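Local coordinates for protein cell division GTPase FtsZ, diverged (Clostridium botulinum C, PDB 3V3T) that belongs to the tubulin/FtsZ family of GTPases, pairing a Rossmann-like N-terminal domain with a tubulin-like C-terminal domain of the TubZ kind, at residues Q81-F86 and D90-V95; P109-A114 and F123-V128; T22-G25 and N31-F34; L33-S38 and K76-Q81. The protein carries 1 engineered substitution. All blocks are in the same frame, centred on the assembly; numbering follows the deposited sequence.

Interaction 1 of 4, residues Q81-F86 and D90-V95; sequences QIMEKF and DIVIFV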
# COMPACT_ATOMS: atom_id res chain seq x y z
N GLN A 81 -8.26 18.96 -6.51
CA GLN A 81 -7.12 19.39 -5.72
C GLN A 81 -5.89 18.60 -6.14
O GLN A 81 -4.85 19.17 -6.44
CB GLN A 81 -7.38 19.17 -4.23
CG GLN A 81 -8.53 19.96 -3.65
CD GLN A 81 -8.27 21.45 -3.69
OE1 GLN A 81 -7.13 21.89 -3.64
NE2 GLN A 81 -9.34 22.24 -3.79
N ILE A 82 -6.03 17.28 -6.17
CA ILE A 82 -4.92 16.41 -6.55
C ILE A 82 -4.41 16.75 -7.94
O ILE A 82 -3.20 16.84 -8.16
CB ILE A 82 -5.34 14.93 -6.51
CG1 ILE A 82 -5.92 14.58 -5.14
CG2 ILE A 82 -4.14 14.04 -6.84
CD1 ILE A 82 -6.46 13.18 -5.04
N MET A 83 -5.34 16.93 -8.87
CA MET A 83 -4.99 17.13 -10.27
C MET A 83 -4.50 18.54 -10.57
O MET A 83 -3.75 18.75 -11.52
CB MET A 83 -6.17 16.76 -11.16
CG MET A 83 -6.58 15.31 -11.04
SD MET A 83 -5.15 14.25 -11.24
CE MET A 83 -5.79 12.64 -10.76
N GLU A 84 -4.92 19.50 -9.77
CA GLU A 84 -4.44 20.86 -9.96
C GLU A 84 -2.95 20.90 -9.70
O GLU A 84 -2.15 21.27 -10.57
CB GLU A 84 -5.15 21.83 -9.02
CG GLU A 84 -4.54 23.23 -9.01
CD GLU A 84 -5.12 24.11 -7.92
OE1 GLU A 84 -4.65 24.01 -6.77
OE2 GLU A 84 -6.03 24.92 -8.22
N LYS A 85 -2.58 20.49 -8.49
CA LYS A 85 -1.22 20.61 -8.01
C LYS A 85 -0.28 19.56 -8.60
O LYS A 85 0.88 19.85 -8.89
CB LYS A 85 -1.21 20.51 -6.48
CG LYS A 85 -2.21 21.45 -5.82
CD LYS A 85 -2.20 21.30 -4.31
CE LYS A 85 -3.02 22.40 -3.65
NZ LYS A 85 -2.91 22.36 -2.17
N PHE A 86 -0.81 18.36 -8.81
CA PHE A 86 0.02 17.20 -9.17
C PHE A 86 -0.45 16.54 -10.46
O PHE A 86 -0.48 15.31 -10.54
CB PHE A 86 0.04 16.18 -8.03
CG PHE A 86 0.39 16.78 -6.70
CD1 PHE A 86 1.65 17.29 -6.46
CD2 PHE A 86 -0.55 16.87 -5.69
CE1 PHE A 86 1.98 17.86 -5.25
CE2 PHE A 86 -0.23 17.43 -4.46
CZ PHE A 86 1.03 17.93 -4.24
N ASP A 90 1.86 10.62 -12.71
CA ASP A 90 1.21 9.55 -13.46
C ASP A 90 0.69 8.44 -12.55
O ASP A 90 -0.09 7.60 -12.98
CB ASP A 90 2.17 8.97 -14.50
CG ASP A 90 2.40 9.91 -15.66
OD1 ASP A 90 1.42 10.22 -16.37
OD2 ASP A 90 3.56 10.32 -15.87
N ILE A 91 1.13 8.46 -11.30
CA ILE A 91 0.74 7.46 -10.32
C ILE A 91 0.10 8.13 -9.12
O ILE A 91 0.70 9.03 -8.52
CB ILE A 91 1.95 6.63 -9.83
CG1 ILE A 91 2.59 5.85 -10.98
CG2 ILE A 91 1.52 5.66 -8.76
CD1 ILE A 91 3.66 6.59 -11.72
N VAL A 92 -1.12 7.71 -8.79
CA VAL A 92 -1.86 8.26 -7.67
C VAL A 92 -2.15 7.12 -6.69
O VAL A 92 -2.75 6.10 -7.06
CB VAL A 92 -3.17 8.92 -8.15
CG1 VAL A 92 -3.90 9.57 -7.01
CG2 VAL A 92 -2.89 9.97 -9.22
N ILE A 93 -1.71 7.26 -5.46
CA ILE A 93 -1.86 6.18 -4.50
C ILE A 93 -2.62 6.66 -3.29
O ILE A 93 -2.16 7.52 -2.54
CB ILE A 93 -0.49 5.58 -4.10
CG1 ILE A 93 0.29 5.15 -5.35
CG2 ILE A 93 -0.69 4.38 -3.14
CD1 ILE A 93 1.76 4.69 -5.05
N PHE A 94 -3.83 6.12 -3.12
CA PHE A 94 -4.63 6.46 -1.97
C PHE A 94 -4.17 5.56 -0.84
O PHE A 94 -3.75 4.42 -1.05
CB PHE A 94 -6.12 6.21 -2.27
CG PHE A 94 -6.67 7.12 -3.32
CD1 PHE A 94 -7.26 8.33 -2.96
CD2 PHE A 94 -6.58 6.79 -4.66
CE1 PHE A 94 -7.76 9.19 -3.92
CE2 PHE A 94 -7.09 7.64 -5.63
CZ PHE A 94 -7.67 8.84 -5.26
N VAL A 95 -4.26 6.08 0.38
CA VAL A 95 -3.78 5.36 1.54
C VAL A 95 -4.80 5.50 2.66
O VAL A 95 -5.20 6.61 3.00
CB VAL A 95 -2.45 5.95 2.01
CG1 VAL A 95 -1.88 5.10 3.11
CG2 VAL A 95 -1.47 6.05 0.83
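Val92 and Ile82 carry this contact, in which the end of a helix settles on a strand inside the fold. Their CA atoms stand 8.8 Å apart, the closest pair across the two segments, and both CB atoms point at the other segment. Val92 offers one methyl to each of two helix residues. Its CG1 lies 4.5 Å from CG2 of Ile82, while its CG2 is met by the terminal methyl CE of Met83 at 4.2 Å, so that the branched side chain is flanked by consecutive residues of one helical turn. Ile82 in turn divides its two branches along the strand. The short CG2 stays with Val92, whereas the long branch, extended at chi2 (175°), carries CD1 past it to CE1 of Phe94, 4.3 Å away, meeting that ring at a slant. Met83 starts off to the side of the strand and is brought in by its bent chain (chi2 -51°), which swings the methyl beyond the sulfur onto Val92. None of these approaches is tight, and the buried surface sums to a modest 125 Å²: a loose apolar seam, with the helix 81-85 and strand 91-95 axes 11.4 Å apart and running roughly antiparallel at 145°. Phe86 N bonds to Ile82 O, and Phe86 is the first residue to depart from helical backbone angles. Strand 91-97 itself lies between strands 7-11 and 122-129, where Val92 also touches Val8 and Phe123, while the helix reaches Leu33 of strand 31-36 through Ile82.

Interaction 2 of 4, residues P109-A114 and F123-V128; sequences PILGLA and FGFVGV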
# COMPACT_ATOMS: atom_id res chain seq x y z
N PRO A 109 -15.02 5.46 -2.93
CA PRO A 109 -15.66 6.26 -3.97
C PRO A 109 -14.67 7.17 -4.69
O PRO A 109 -14.68 7.23 -5.92
CB PRO A 109 -16.70 7.10 -3.21
CG PRO A 109 -16.90 6.40 -1.91
CD PRO A 109 -15.62 5.68 -1.60
N ILE A 110 -13.83 7.88 -3.94
CA ILE A 110 -12.89 8.81 -4.58
C ILE A 110 -11.95 8.09 -5.53
O ILE A 110 -11.70 8.56 -6.64
CB ILE A 110 -12.10 9.64 -3.56
CG1 ILE A 110 -13.05 10.50 -2.74
CG2 ILE A 110 -11.16 10.57 -4.27
CD1 ILE A 110 -12.34 11.58 -1.98
N LEU A 111 -11.45 6.94 -5.11
CA LEU A 111 -10.61 6.12 -5.98
C LEU A 111 -11.40 5.63 -7.21
O LEU A 111 -10.94 5.76 -8.34
CB LEU A 111 -10.02 4.97 -5.18
CG LEU A 111 -9.35 3.75 -5.79
CD1 LEU A 111 -8.37 4.14 -6.85
CD2 LEU A 111 -8.63 3.04 -4.65
N GLY A 112 -12.59 5.09 -7.00
CA GLY A 112 -13.40 4.64 -8.12
C GLY A 112 -13.72 5.78 -9.09
O GLY A 112 -13.69 5.60 -10.31
N LEU A 113 -14.03 6.95 -8.54
CA LEU A 113 -14.38 8.10 -9.35
C LEU A 113 -13.18 8.66 -10.11
O LEU A 113 -13.31 9.04 -11.29
CB LEU A 113 -15.03 9.18 -8.48
CG LEU A 113 -15.40 10.48 -9.19
CD1 LEU A 113 -16.29 10.19 -10.38
CD2 LEU A 113 -16.09 11.41 -8.22
N ALA A 114 -12.02 8.71 -9.46
CA ALA A 114 -10.80 9.20 -10.10
C ALA A 114 -10.36 8.28 -11.23
O ALA A 114 -9.95 8.74 -12.30
CB ALA A 114 -9.66 9.35 -9.08
N PHE A 123 -3.54 4.00 -10.77
CA PHE A 123 -4.01 4.16 -9.40
C PHE A 123 -3.64 3.00 -8.52
O PHE A 123 -3.68 1.84 -8.94
CB PHE A 123 -5.52 4.41 -9.33
CG PHE A 123 -5.92 5.72 -9.93
CD1 PHE A 123 -5.93 6.87 -9.16
CD2 PHE A 123 -6.26 5.81 -11.26
CE1 PHE A 123 -6.28 8.08 -9.72
CE2 PHE A 123 -6.62 7.02 -11.82
CZ PHE A 123 -6.63 8.16 -11.04
N GLY A 124 -3.28 3.32 -7.28
CA GLY A 124 -2.97 2.30 -6.31
C GLY A 124 -3.63 2.60 -4.98
O GLY A 124 -4.16 3.70 -4.74
N PHE A 125 -3.59 1.61 -4.11
CA PHE A 125 -4.25 1.69 -2.82
C PHE A 125 -3.38 1.00 -1.79
O PHE A 125 -3.01 -0.17 -1.95
CB PHE A 125 -5.60 0.98 -2.88
CG PHE A 125 -6.29 0.87 -1.54
CD1 PHE A 125 -6.67 2.02 -0.85
CD2 PHE A 125 -6.57 -0.36 -0.98
CE1 PHE A 125 -7.30 1.94 0.38
CE2 PHE A 125 -7.21 -0.46 0.24
CZ PHE A 125 -7.57 0.69 0.93
N VAL A 126 -3.03 1.74 -0.74
CA VAL A 126 -2.39 1.15 0.43
C VAL A 126 -3.45 1.08 1.52
O VAL A 126 -3.90 2.11 2.01
CB VAL A 126 -1.23 2.00 0.92
CG1 VAL A 126 -0.56 1.35 2.14
CG2 VAL A 126 -0.23 2.21 -0.19
N GLY A 127 -3.88 -0.13 1.89
CA GLY A 127 -4.81 -0.28 2.99
C GLY A 127 -4.24 -1.08 4.17
O GLY A 127 -3.54 -2.08 3.98
N VAL A 128 -4.57 -0.63 5.38
CA VAL A 128 -4.18 -1.35 6.58
C VAL A 128 -5.37 -2.09 7.19
O VAL A 128 -6.37 -1.48 7.54
CB VAL A 128 -3.58 -0.41 7.64
CG1 VAL A 128 -3.02 -1.22 8.81
CG2 VAL A 128 -2.49 0.46 7.03
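Leu111 and Ala114 of a helix rest on Phe123 and Phe125 of a strand in a buried helix-on-sheet contact, almost entirely apolar, deep in the N-terminal domain. The two phenylalanines both direct their CB atoms at the helix, and Leu111 lies between them. With CG anti to its backbone N (chi1 166°), Leu111 sends CD1 to CB of Phe123, at 3.8 Å, and CD2 to CB of Phe125, at 4.1 Å. Its side chain runs past that of Phe123 in the opposing sense but crosses Phe125 nearly at a right angle. The helix and strand belong to a beta-alpha-beta unit, strand 91-97, helix 101-117 and strand 122-129, the repeating element of Rossmann-like parallel sheets; accordingly the local axes are almost antiparallel, at 167° and 9.8 Å. One turn on from Leu111, Ala114 brings its backbone close as well. Its CB lies 3.7 Å from CE1 of Phe123, and its carbonyl O 3.6 Å from CZ of the same ring. The Phe125 ring leans forward along its own strand, where Gly127 N lies 3.7 Å above the ring plane, offset toward the rim. Ile159 touches Leu111 and both phenylalanines, and Phe94 of the adjoining strand 91-97 packs against Phe123.

Interaction 3 of 4, residues T22-G25 and N31-F34; sequences TLLG and NALF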
# COMPACT_ATOMS: atom_id res chain seq x y z
N THR A 22 4.89 9.63 7.76
CA THR A 22 6.08 8.86 8.11
C THR A 22 6.99 8.67 6.90
O THR A 22 8.20 8.89 6.98
CB THR A 22 5.72 7.48 8.71
OG1 THR A 22 5.11 7.68 9.98
CG2 THR A 22 6.96 6.61 8.88
N LEU A 23 6.41 8.26 5.77
CA LEU A 23 7.19 8.10 4.55
C LEU A 23 7.95 9.38 4.18
O LEU A 23 9.15 9.34 3.87
CB LEU A 23 6.31 7.64 3.39
CG LEU A 23 6.96 7.59 2.01
CD1 LEU A 23 8.26 6.77 2.03
CD2 LEU A 23 5.98 7.04 0.96
N LEU A 24 7.27 10.52 4.22
CA LEU A 24 7.89 11.78 3.84
C LEU A 24 9.05 12.17 4.78
O LEU A 24 9.96 12.88 4.39
CB LEU A 24 6.85 12.91 3.74
CG LEU A 24 5.86 12.82 2.57
CD1 LEU A 24 4.77 13.87 2.69
CD2 LEU A 24 6.61 12.98 1.25
N GLY A 25 9.00 11.68 6.02
CA GLY A 25 10.06 11.92 6.98
C GLY A 25 11.32 11.15 6.63
O GLY A 25 12.43 11.53 7.01
N ASN A 31 5.25 13.37 -3.62
CA ASN A 31 4.20 14.37 -3.49
C ASN A 31 3.02 13.80 -2.70
O ASN A 31 2.79 12.59 -2.71
CB ASN A 31 3.70 14.80 -4.87
CG ASN A 31 4.82 15.24 -5.79
OD1 ASN A 31 5.44 16.29 -5.59
ND2 ASN A 31 5.08 14.45 -6.82
N ALA A 32 2.25 14.67 -2.05
CA ALA A 32 1.19 14.22 -1.17
C ALA A 32 0.15 15.31 -0.96
O ALA A 32 0.49 16.47 -0.81
CB ALA A 32 1.76 13.77 0.20
N LEU A 33 -1.11 14.91 -0.96
CA LEU A 33 -2.21 15.78 -0.57
C LEU A 33 -2.94 15.07 0.55
O LEU A 33 -3.62 14.06 0.33
CB LEU A 33 -3.17 15.99 -1.74
CG LEU A 33 -4.40 16.84 -1.39
CD1 LEU A 33 -4.00 18.28 -1.11
CD2 LEU A 33 -5.44 16.79 -2.50
N PHE A 34 -2.78 15.55 1.78
CA PHE A 34 -3.43 14.88 2.90
C PHE A 34 -4.88 15.32 2.99
O PHE A 34 -5.18 16.51 3.04
CB PHE A 34 -2.71 15.18 4.20
CG PHE A 34 -1.30 14.66 4.25
CD1 PHE A 34 -0.97 13.58 5.06
CD2 PHE A 34 -0.30 15.28 3.53
CE1 PHE A 34 0.33 13.12 5.13
CE2 PHE A 34 1.00 14.83 3.60
CZ PHE A 34 1.31 13.75 4.40
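Leu24 reaches Ala32 and Phe34 through a single methyl. Its CD1 lies 3.9 Å from CB of Ala32 and equally 3.9 Å from CZ of Phe34, with CE2 of that ring only slightly farther, at 4.0 Å. The methyl sits at the rim of the phenyl ring, in its plane, so it meets C-H groups and not the pi face. The two side chains arrive from opposite directions: Leu24 projects from helix 14-26 with CG beside its backbone N (chi1 -70°) and chi2 extended (172°), which puts CD1 at the far end of the chain, while Phe34 starts to the side of the helix and its ring extends toward it. Ala32, being short, leaves the approach to the leucine. Around this first shell, Pro11, Leu45 and Ala48 touch Phe34, and backbone bonds from Phe34 to His50 and Tyr52 tie it to strand 51-53 and the residue leading into it. On the other edge Asn31 is bound to Ile7 by backbone, and its ND2 also donates to Ile7 O. Helix 14-26, seated next door by Leu23 on Phe9, joins strands 7-11 and 31-36 into a beta-alpha-beta unit. Because the contact itself consists of methyl and ring-edge carbons alone, it rests on hydrophobic burial and close fit, with no directional bond of its own; the backbone bonds of the strand probably fix where Ala32 and Phe34 stand.

Interaction 4 of 4, residues L33-S38 and K76-Q81; sequences LFINTS and KQIIAQ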
# COMPACT_ATOMS: atom_id res chain seq x y z
N LEU A 33 -1.11 14.91 -0.96
CA LEU A 33 -2.21 15.78 -0.57
C LEU A 33 -2.94 15.07 0.55
O LEU A 33 -3.62 14.06 0.33
CB LEU A 33 -3.17 15.99 -1.74
CG LEU A 33 -4.40 16.84 -1.39
CD1 LEU A 33 -4.00 18.28 -1.11
CD2 LEU A 33 -5.44 16.79 -2.50
N PHE A 34 -2.78 15.55 1.78
CA PHE A 34 -3.43 14.88 2.90
C PHE A 34 -4.88 15.32 2.99
O PHE A 34 -5.18 16.51 3.04
CB PHE A 34 -2.71 15.18 4.20
CG PHE A 34 -1.30 14.66 4.25
CD1 PHE A 34 -0.97 13.58 5.06
CD2 PHE A 34 -0.30 15.28 3.53
CE1 PHE A 34 0.33 13.12 5.13
CE2 PHE A 34 1.00 14.83 3.60
CZ PHE A 34 1.31 13.75 4.40
N ILE A 35 -5.78 14.35 3.02
CA ILE A 35 -7.20 14.63 3.01
C ILE A 35 -7.82 14.11 4.29
O ILE A 35 -7.53 12.99 4.70
CB ILE A 35 -7.86 13.94 1.80
CG1 ILE A 35 -7.37 14.57 0.50
CG2 ILE A 35 -9.37 14.00 1.90
CD1 ILE A 35 -7.22 13.56 -0.66
N ASN A 36 -8.66 14.93 4.92
CA ASN A 36 -9.24 14.53 6.20
C ASN A 36 -10.47 15.36 6.60
O ASN A 36 -10.58 16.53 6.24
CB ASN A 36 -8.16 14.63 7.29
CG ASN A 36 -8.38 13.63 8.43
OD1 ASN A 36 -9.50 13.25 8.75
ND2 ASN A 36 -7.28 13.21 9.04
N THR A 37 -11.38 14.74 7.34
CA THR A 37 -12.47 15.46 7.98
C THR A 37 -11.99 16.20 9.23
O THR A 37 -12.58 17.19 9.63
CB THR A 37 -13.62 14.50 8.37
OG1 THR A 37 -13.09 13.35 9.03
CG2 THR A 37 -14.37 14.05 7.13
N SER A 38 -10.90 15.73 9.83
CA SER A 38 -10.40 16.32 11.07
C SER A 38 -9.30 17.35 10.85
O SER A 38 -8.23 17.02 10.32
CB SER A 38 -9.87 15.22 12.00
OG SER A 38 -8.96 15.75 12.95
N LYS A 76 -15.42 15.56 -6.16
CA LYS A 76 -14.86 16.14 -7.37
C LYS A 76 -13.91 17.31 -7.08
O LYS A 76 -12.94 17.51 -7.81
CB LYS A 76 -15.97 16.57 -8.33
CG LYS A 76 -16.81 15.41 -8.86
CD LYS A 76 -17.73 15.84 -9.99
CE LYS A 76 -16.97 16.08 -11.28
NZ LYS A 76 -17.86 16.54 -12.38
N GLN A 77 -14.20 18.08 -6.04
CA GLN A 77 -13.24 19.09 -5.60
C GLN A 77 -11.97 18.39 -5.13
O GLN A 77 -10.86 18.81 -5.45
CB GLN A 77 -13.81 19.94 -4.47
CG GLN A 77 -14.88 20.93 -4.90
CD GLN A 77 -14.87 22.19 -4.06
OE1 GLN A 77 -13.93 22.43 -3.29
NE2 GLN A 77 -15.91 23.02 -4.20
N ILE A 78 -12.13 17.32 -4.37
CA ILE A 78 -10.98 16.60 -3.85
C ILE A 78 -10.08 16.12 -4.99
O ILE A 78 -8.87 16.36 -5.00
CB ILE A 78 -11.41 15.39 -3.00
CG1 ILE A 78 -12.19 15.86 -1.77
CG2 ILE A 78 -10.18 14.55 -2.62
CD1 ILE A 78 -12.45 14.75 -0.76
N ILE A 79 -10.69 15.44 -5.95
CA ILE A 79 -9.96 14.94 -7.10
C ILE A 79 -9.28 16.08 -7.84
O ILE A 79 -8.14 15.96 -8.27
CB ILE A 79 -10.89 14.12 -8.04
CG1 ILE A 79 -11.21 12.76 -7.40
CG2 ILE A 79 -10.25 13.91 -9.40
CD1 ILE A 79 -12.41 12.06 -7.98
N ALA A 80 -9.98 17.21 -7.96
CA ALA A 80 -9.43 18.41 -8.60
C ALA A 80 -8.23 19.00 -7.84
O ALA A 80 -7.29 19.49 -8.46
CB ALA A 80 -10.51 19.49 -8.80
N GLN A 81 -8.26 18.96 -6.51
CA GLN A 81 -7.12 19.39 -5.72
C GLN A 81 -5.89 18.60 -6.14
O GLN A 81 -4.85 19.17 -6.44
CB GLN A 81 -7.38 19.17 -4.23
CG GLN A 81 -8.53 19.96 -3.65
CD GLN A 81 -8.27 21.45 -3.69
OE1 GLN A 81 -7.13 21.89 -3.64
NE2 GLN A 81 -9.34 22.24 -3.79
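Ile35 faces Ile78, and its side chain is a compact example of two branched residues interlocking between a strand and a helix. From CB, which points at the helix, the chain forks. The short arm CG2, anti to the backbone N, ends 4.1 Å from CD1 of Ile78. The long arm begins at CG1, 4.2 Å from CG2 of Ile78, and finishes at CD1, which closes to 3.7 Å on that same methyl; its chi2 of 145° stops well short of full extension. The pairing is thus reciprocal: the short branch of each isoleucine meets the end of the other's long branch, and the two side chains meet at a slant. Two residues earlier, Leu33 repeats the approach one turn along the helix. Its CD2 presses against CB of Gln81 at 3.5 Å, while the glutamine chain bends at chi2 (-65°), carrying its amide away from that methyl, so that CB does the touching. Helix 75-85 lies against the sheet and beside helix 101-117: Ile78 also touches Ile110, and both Ile78 and Gln81 touch Tyr52 of strand 51-53. Past the strand the chain turns: Ser38 N donates to Asn36 OD1 at 3.0 Å in an Asx turn, nearly straight at 174° though approaching from above the carbonyl plane. Ser38 OG then caps Asp41 N, starting the next helix. The chemistry therefore divides by position: aliphatic carbons bring strand and helix together without directional bonds, whereas polar side chains are spent on shaping the turn that follows.

All four contacts are buried, and all join a helix to the same central sheet. Interactions 1 and 4 use successive parts of helix 75-85, meeting at Gln81, to cover strands 91-97 and 31-36 respectively; Leu33, shared with interaction 3, also touches interaction 1. Interaction 2 lies beside both on that face, its Ile110 touching Phe94 and Ile78, while its strand bonds to that of interaction 1. Interaction 3 takes the opposite face of strand 31-36 and does not touch interaction 2. Aromatic rings enter interactions 1, 2 and 3, whereas interaction 4 is aliphatic across the seam. Interaction 2 buries the greatest area and lies nearest the chain's centre; interaction 4 lies farthest from it.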